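Local coordinates for Lv-ranaspumin (Lv-RSN-1) (Leptodactylus vastus, PDB 4K82), which probably acts as a surfactant that lowers surface tension and helps to form and stabilise the foam nest of the frog, at residues C67-D70 with D71-D75; G199-L202 with I203-C207. All coordinates share one frame; numbering follows the deposited sequence. Where two conformers were deposited one is given.

Contact 1 of 2, residues C67-D70 with D71-D75; sequences CALD and DIVAD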
ATOM      1  N   CYS A  67      -6.007  -2.799  18.195  1.00 27.04           N
ATOM      2  CA  CYS A  67      -6.167  -1.435  18.684  1.00 27.06           C
ATOM      3  C   CYS A  67      -7.488  -0.827  18.227  1.00 26.52           C
ATOM      4  O   CYS A  67      -8.163  -1.365  17.354  1.00 30.78           O
ATOM      5  CB  CYS A  67      -4.985  -0.580  18.238  1.00 28.70           C
ATOM      6  SG  CYS A  67      -3.397  -1.250  18.805  1.00 35.39           S
ATOM      7  N   ALA A  68      -7.870   0.291  18.838  1.00 28.42           N
ATOM      8  CA  ALA A  68      -9.122   0.953  18.494  1.00 23.63           C
ATOM      9  C   ALA A  68      -8.819   2.375  18.057  1.00 23.51           C
ATOM     10  O   ALA A  68      -8.151   3.110  18.786  1.00 23.70           O
ATOM     11  CB  ALA A  68     -10.060   0.965  19.684  1.00 29.89           C
ATOM     12  N   LEU A  69      -9.305   2.757  16.879  1.00 23.23           N
ATOM     13  CA  LEU A  69      -9.059   4.102  16.375  1.00 22.34           C
ATOM     14  C   LEU A  69      -9.594   5.152  17.351  1.00 21.58           C
ATOM     15  O   LEU A  69      -8.983   6.203  17.540  1.00 23.32           O
ATOM     16  CB  LEU A  69      -9.672   4.305  14.987  1.00 21.43           C
ATOM     17  CG  LEU A  69      -9.412   5.702  14.394  1.00 22.65           C
ATOM     18  CD1 LEU A  69      -7.921   6.044  14.298  1.00 25.46           C
ATOM     19  CD2 LEU A  69     -10.072   5.853  13.036  1.00 27.07           C
ATOM     20  N   ASP A  70     -10.725   4.854  17.985  1.00 22.37           N
ATOM     21  CA  ASP A  70     -11.325   5.796  18.934  1.00 28.06           C
ATOM     22  C   ASP A  70     -10.360   6.145  20.057  1.00 27.21           C
ATOM     23  O   ASP A  70     -10.271   7.309  20.471  1.00 26.34           O
ATOM     24  CB  ASP A  70     -12.603   5.218  19.545  1.00 30.22           C
ATOM     25  CG  ASP A  70     -13.778   5.250  18.592  1.00 44.37           C
ATOM     26  OD1 ASP A  70     -13.762   6.057  17.643  1.00 46.81           O
ATOM     27  OD2 ASP A  70     -14.727   4.467  18.807  1.00 53.60           O
ATOM     28  N   ASP A  71      -9.645   5.137  20.552  1.00 28.12           N
ATOM     29  CA  ASP A  71      -8.644   5.351  21.593  1.00 28.74           C
ATOM     30  C   ASP A  71      -7.527   6.250  21.087  1.00 27.52           C
ATOM     31  O   ASP A  71      -7.072   7.139  21.801  1.00 25.55           O
ATOM     32  CB  ASP A  71      -8.036   4.030  22.065  1.00 27.91           C
ATOM     33  CG  ASP A  71      -8.993   3.202  22.882  1.00 33.79           C
ATOM     34  OD1 ASP A  71     -10.016   3.755  23.329  1.00 37.81           O
ATOM     35  OD2 ASP A  71      -8.710   2.001  23.074  1.00 35.43           O
ATOM     36  N   ILE A  72      -7.068   5.995  19.861  1.00 22.43           N
ATOM     37  CA  ILE A  72      -6.004   6.804  19.273  1.00 24.75           C
ATOM     38  C   ILE A  72      -6.456   8.251  19.090  1.00 23.06           C
ATOM     39  O   ILE A  72      -5.710   9.188  19.390  1.00 25.31           O
ATOM     40  CB  ILE A  72      -5.490   6.201  17.944  1.00 20.74           C
ATOM     41  CG1 ILE A  72      -4.815   4.857  18.229  1.00 23.17           C
ATOM     42  CG2 ILE A  72      -4.519   7.164  17.263  1.00 25.94           C
ATOM     43  CD1 ILE A  72      -4.576   3.999  17.001  1.00 25.58           C
ATOM     44  N   VAL A  73      -7.689   8.441  18.634  1.00 20.34           N
ATOM     45  CA  VAL A  73      -8.213   9.791  18.457  1.00 19.61           C
ATOM     46  C   VAL A  73      -8.287  10.547  19.791  1.00 24.85           C
ATOM     47  O   VAL A  73      -7.986  11.739  19.852  1.00 27.07           O
ATOM     48  CB  VAL A  73      -9.601   9.786  17.760  1.00 24.34           C
ATOM     49  CG1 VAL A  73     -10.222  11.165  17.798  1.00 28.03           C
ATOM     50  CG2 VAL A  73      -9.466   9.326  16.308  1.00 24.09           C
ATOM     51  N   ALA A  74      -8.683   9.840  20.847  1.00 25.04           N
ATOM     52  CA  ALA A  74      -8.728  10.414  22.194  1.00 30.34           C
ATOM     53  C   ALA A  74      -7.355  10.923  22.617  1.00 33.43           C
ATOM     54  O   ALA A  74      -7.214  12.051  23.102  1.00 34.56           O
ATOM     55  CB  ALA A  74      -9.243   9.388  23.193  1.00 31.95           C
ATOM     56  N   ASP A  75      -6.335  10.094  22.417  1.00 30.95           N
ATOM     57  CA  ASP A  75      -4.966  10.470  22.766  1.00 37.80           C
ATOM     58  C   ASP A  75      -4.369  11.586  21.899  1.00 41.48           C
ATOM     59  O   ASP A  75      -3.482  12.311  22.351  1.00 50.63           O
ATOM     60  CB  ASP A  75      -4.053   9.240  22.732  1.00 37.40           C
ATOM     61  CG  ASP A  75      -4.506   8.156  23.685  1.00 43.80           C
ATOM     62  OD1 ASP A  75      -5.269   8.468  24.624  1.00 43.76           O
ATOM     63  OD2 ASP A  75      -4.103   6.991  23.496  1.00 44.01           O
TER
HETATM   64  O   HOH W   1      -6.836   0.636  21.626  1.00 36.43           O
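A68 and D71 meet at the start of helix 69-76, where A68 is the N-cap residue. I72 N donates to A68 O at 3.3 Å, with the donor in the carbonyl plane. A68 O also takes a weak bond from D71 N. D71 keeps CG beside its own backbone N (chi1 -71°), and this turns the carboxylate back toward the cap. Its OD2 lies 3.8 Å from A68 CB and accepts a water at 2.7 Å. The same water accepts from A68 N at 3.0 Å. A capping box would bring a carboxylate at D71, three residues after the N-cap, directly to A68 N. Here the water bridges the two instead.

On the buried side, L69 has CG anti to N (chi1 -179°), and its branched end leans along the helix to V73. L69 CG and V73 CG2 are 4.1 Å apart, and the two side chains cross obliquely. V73 N bonds to L69 O at 2.8 Å. L69 also packs on L58 and L62 of helix 48-64. The turn is thus amphipathic. Its acidic residues D70 and D71 lie near the helix N-terminus, where the helix dipole is likely to favour negative charge.

Contact 2 of 2, residues G199-L202 with I203-C207; sequences GDLL and ILVLC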
ATOM      1  N   GLY A 199       7.099  -2.854 -16.832  1.00 19.28           N
ATOM      2  CA  GLY A 199       8.388  -3.408 -16.460  1.00 20.16           C
ATOM      3  C   GLY A 199       9.226  -2.485 -15.590  1.00 20.29           C
ATOM      4  O   GLY A 199       9.853  -2.928 -14.630  1.00 22.15           O
ATOM      5  N   ASP A 200       9.231  -1.196 -15.932  1.00 20.92           N
ATOM      6  CA  ASP A 200       9.932  -0.189 -15.140  1.00 25.79           C
ATOM      7  C   ASP A 200       9.391  -0.119 -13.723  1.00 20.61           C
ATOM      8  O   ASP A 200      10.152  -0.052 -12.760  1.00 22.27           O
ATOM      9  CB  ASP A 200       9.782   1.196 -15.777  1.00 25.33           C
ATOM     10  CG  ASP A 200      10.618   1.361 -17.019  1.00 40.39           C
ATOM     11  OD1 ASP A 200      11.509   0.518 -17.245  1.00 32.65           O
ATOM     12  OD2 ASP A 200      10.383   2.341 -17.761  1.00 40.28           O
ATOM     13  N   LEU A 201       8.072  -0.123 -13.602  1.00 20.64           N
ATOM     14  CA  LEU A 201       7.441  -0.074 -12.291  1.00 21.84           C
ATOM     15  C   LEU A 201       7.864  -1.284 -11.456  1.00 20.52           C
ATOM     16  O   LEU A 201       8.225  -1.150 -10.280  1.00 20.64           O
ATOM     17  CB  LEU A 201       5.923   0.006 -12.442  1.00 22.01           C
ATOM     18  CG  LEU A 201       5.107   0.006 -11.149  1.00 26.30           C
ATOM     19  CD1 LEU A 201       5.399   1.258 -10.343  1.00 30.64           C
ATOM     20  CD2 LEU A 201       3.636  -0.099 -11.467  1.00 28.52           C
ATOM     21  N   LEU A 202       7.827  -2.471 -12.053  0.57 22.27           N
ATOM     22  CA  LEU A 202       8.235  -3.683 -11.338  0.57 21.95           C
ATOM     23  C   LEU A 202       9.694  -3.613 -10.944  0.57 21.70           C
ATOM     24  O   LEU A 202      10.047  -3.739  -9.775  0.57 21.65           O
ATOM     25  CB  LEU A 202       8.022  -4.924 -12.200  0.57 21.89           C
ATOM     26  CG  LEU A 202       6.611  -5.484 -12.255  0.57 22.96           C
ATOM     27  CD1 LEU A 202       6.542  -6.573 -13.305  0.57 21.37           C
ATOM     28  CD2 LEU A 202       6.219  -6.037 -10.890  0.57 22.24           C
ATOM     29  N   ILE A 203      10.545  -3.398 -11.934  1.00 20.32           N
ATOM     30  CA  ILE A 203      11.981  -3.488 -11.708  1.00 26.50           C
ATOM     31  C   ILE A 203      12.565  -2.342 -10.871  1.00 26.48           C
ATOM     32  O   ILE A 203      13.396  -2.573  -9.990  1.00 29.01           O
ATOM     33  CB  ILE A 203      12.722  -3.620 -13.055  1.00 27.24           C
ATOM     34  CG1 ILE A 203      12.311  -4.932 -13.740  1.00 33.07           C
ATOM     35  CG2 ILE A 203      14.233  -3.522 -12.864  1.00 33.23           C
ATOM     36  CD1 ILE A 203      12.615  -4.990 -15.231  1.00 33.77           C
ATOM     37  N   LEU A 204      12.126  -1.116 -11.131  1.00 23.50           N
ATOM     38  CA  LEU A 204      12.712   0.042 -10.460  1.00 32.18           C
ATOM     39  C   LEU A 204      12.068   0.359  -9.114  1.00 27.12           C
ATOM     40  O   LEU A 204      12.702   0.960  -8.243  1.00 26.50           O
ATOM     41  CB  LEU A 204      12.616   1.285 -11.350  1.00 29.05           C
ATOM     42  CG  LEU A 204      13.514   1.362 -12.583  1.00 39.17           C
ATOM     43  CD1 LEU A 204      13.159   2.594 -13.399  1.00 34.25           C
ATOM     44  CD2 LEU A 204      14.973   1.393 -12.163  1.00 39.86           C
ATOM     45  N   VAL A 205      10.814  -0.044  -8.948  1.00 25.19           N
ATOM     46  CA  VAL A 205      10.005   0.424  -7.828  1.00 22.35           C
ATOM     47  C   VAL A 205       9.475  -0.722  -6.961  1.00 22.93           C
ATOM     48  O   VAL A 205       9.796  -0.830  -5.771  1.00 21.59           O
ATOM     49  CB  VAL A 205       8.827   1.282  -8.340  1.00 23.36           C
ATOM     50  CG1 VAL A 205       8.001   1.779  -7.194  1.00 24.60           C
ATOM     51  CG2 VAL A 205       9.346   2.478  -9.178  1.00 26.38           C
ATOM     52  N   LEU A 206       8.676  -1.592  -7.560  1.00 20.85           N
ATOM     53  CA  LEU A 206       7.986  -2.624  -6.773  1.00 19.23           C
ATOM     54  C   LEU A 206       8.912  -3.709  -6.213  1.00 21.19           C
ATOM     55  O   LEU A 206       8.836  -4.063  -5.025  1.00 19.44           O
ATOM     56  CB  LEU A 206       6.846  -3.244  -7.582  1.00 20.27           C
ATOM     57  CG  LEU A 206       5.675  -2.304  -7.881  1.00 21.09           C
ATOM     58  CD1 LEU A 206       4.735  -2.937  -8.898  1.00 23.73           C
ATOM     59  CD2 LEU A 206       4.930  -1.947  -6.587  1.00 23.76           C
ATOM     60  N   CYS A 207       9.776  -4.263  -7.051  1.00 20.58           N
ATOM     61  CA  CYS A 207      10.668  -5.311  -6.556  1.00 22.51           C
ATOM     62  C   CYS A 207      11.630  -4.812  -5.462  1.00 22.60           C
ATOM     63  O   CYS A 207      11.842  -5.497  -4.469  1.00 23.76           O
ATOM     64  CB  CYS A 207      11.395  -6.024  -7.703  1.00 24.78           C
ATOM     65  SG  CYS A 207      10.319  -7.187  -8.630  1.00 28.08           S
TER
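L201 and L206 are joined by both backbone and side chain. L206 N donates to L201 O at 2.8 Å with an N-H...O angle of 169°, an i to i+5 bond. V205 N reaches the same oxygen at 3.1 Å, but its angle of 134° makes that bond weak. C207 N repeats the wide step by bonding to L202 O at 2.8 Å. Before this, I203 N to G199 O and L204 N to D200 O are ordinary alpha-helical bonds.

L201 meets V205 and L206, the residues four and five places on. With chi1 at 178°, it swings CG away from its own N and sets its branched end against both. CG meets L206 CD1 at 3.7 Å, while CD1 lies 4.0 Å from V205 CB. Cut back to alanine, L201 would lose CG and CD1, which is likely to leave a gap beside L206 CD1 and take apolar cover from V205 CB.

Farther out, F137, L138 and L141 of helix 133-144 pack on L206, and V116 of helix 107-121 touches V205 and L206. C207 is tied to C146 by a disulfide. D200 OD1 forms a salt bridge with K196 NZ. The i to i+5 bonds define a pi-type turn, a local widening of helix 196-212 that satisfies the backbone amides of L206 and C207 while L201 stays packed on L206.

Overall arrangement
Contact 1 comes first along the chain, at the start of the short helix 69-76. Contact 2 lies much later, within the last helix, 196-212. They share no helix or sheet. Their centres are 36 Å apart, their nearest atoms about 26 Å apart, and they sit on opposite sides of the chain's centre. Each includes one cysteine of a separate disulfide. The first disulfide ties the start of contact 1 to helix 14-24, and the second ties helix 196-212 to the chain just after helix 133-144. In this mainly helical protein, each of these disulfides therefore joins parts of the chain that are far apart in sequence.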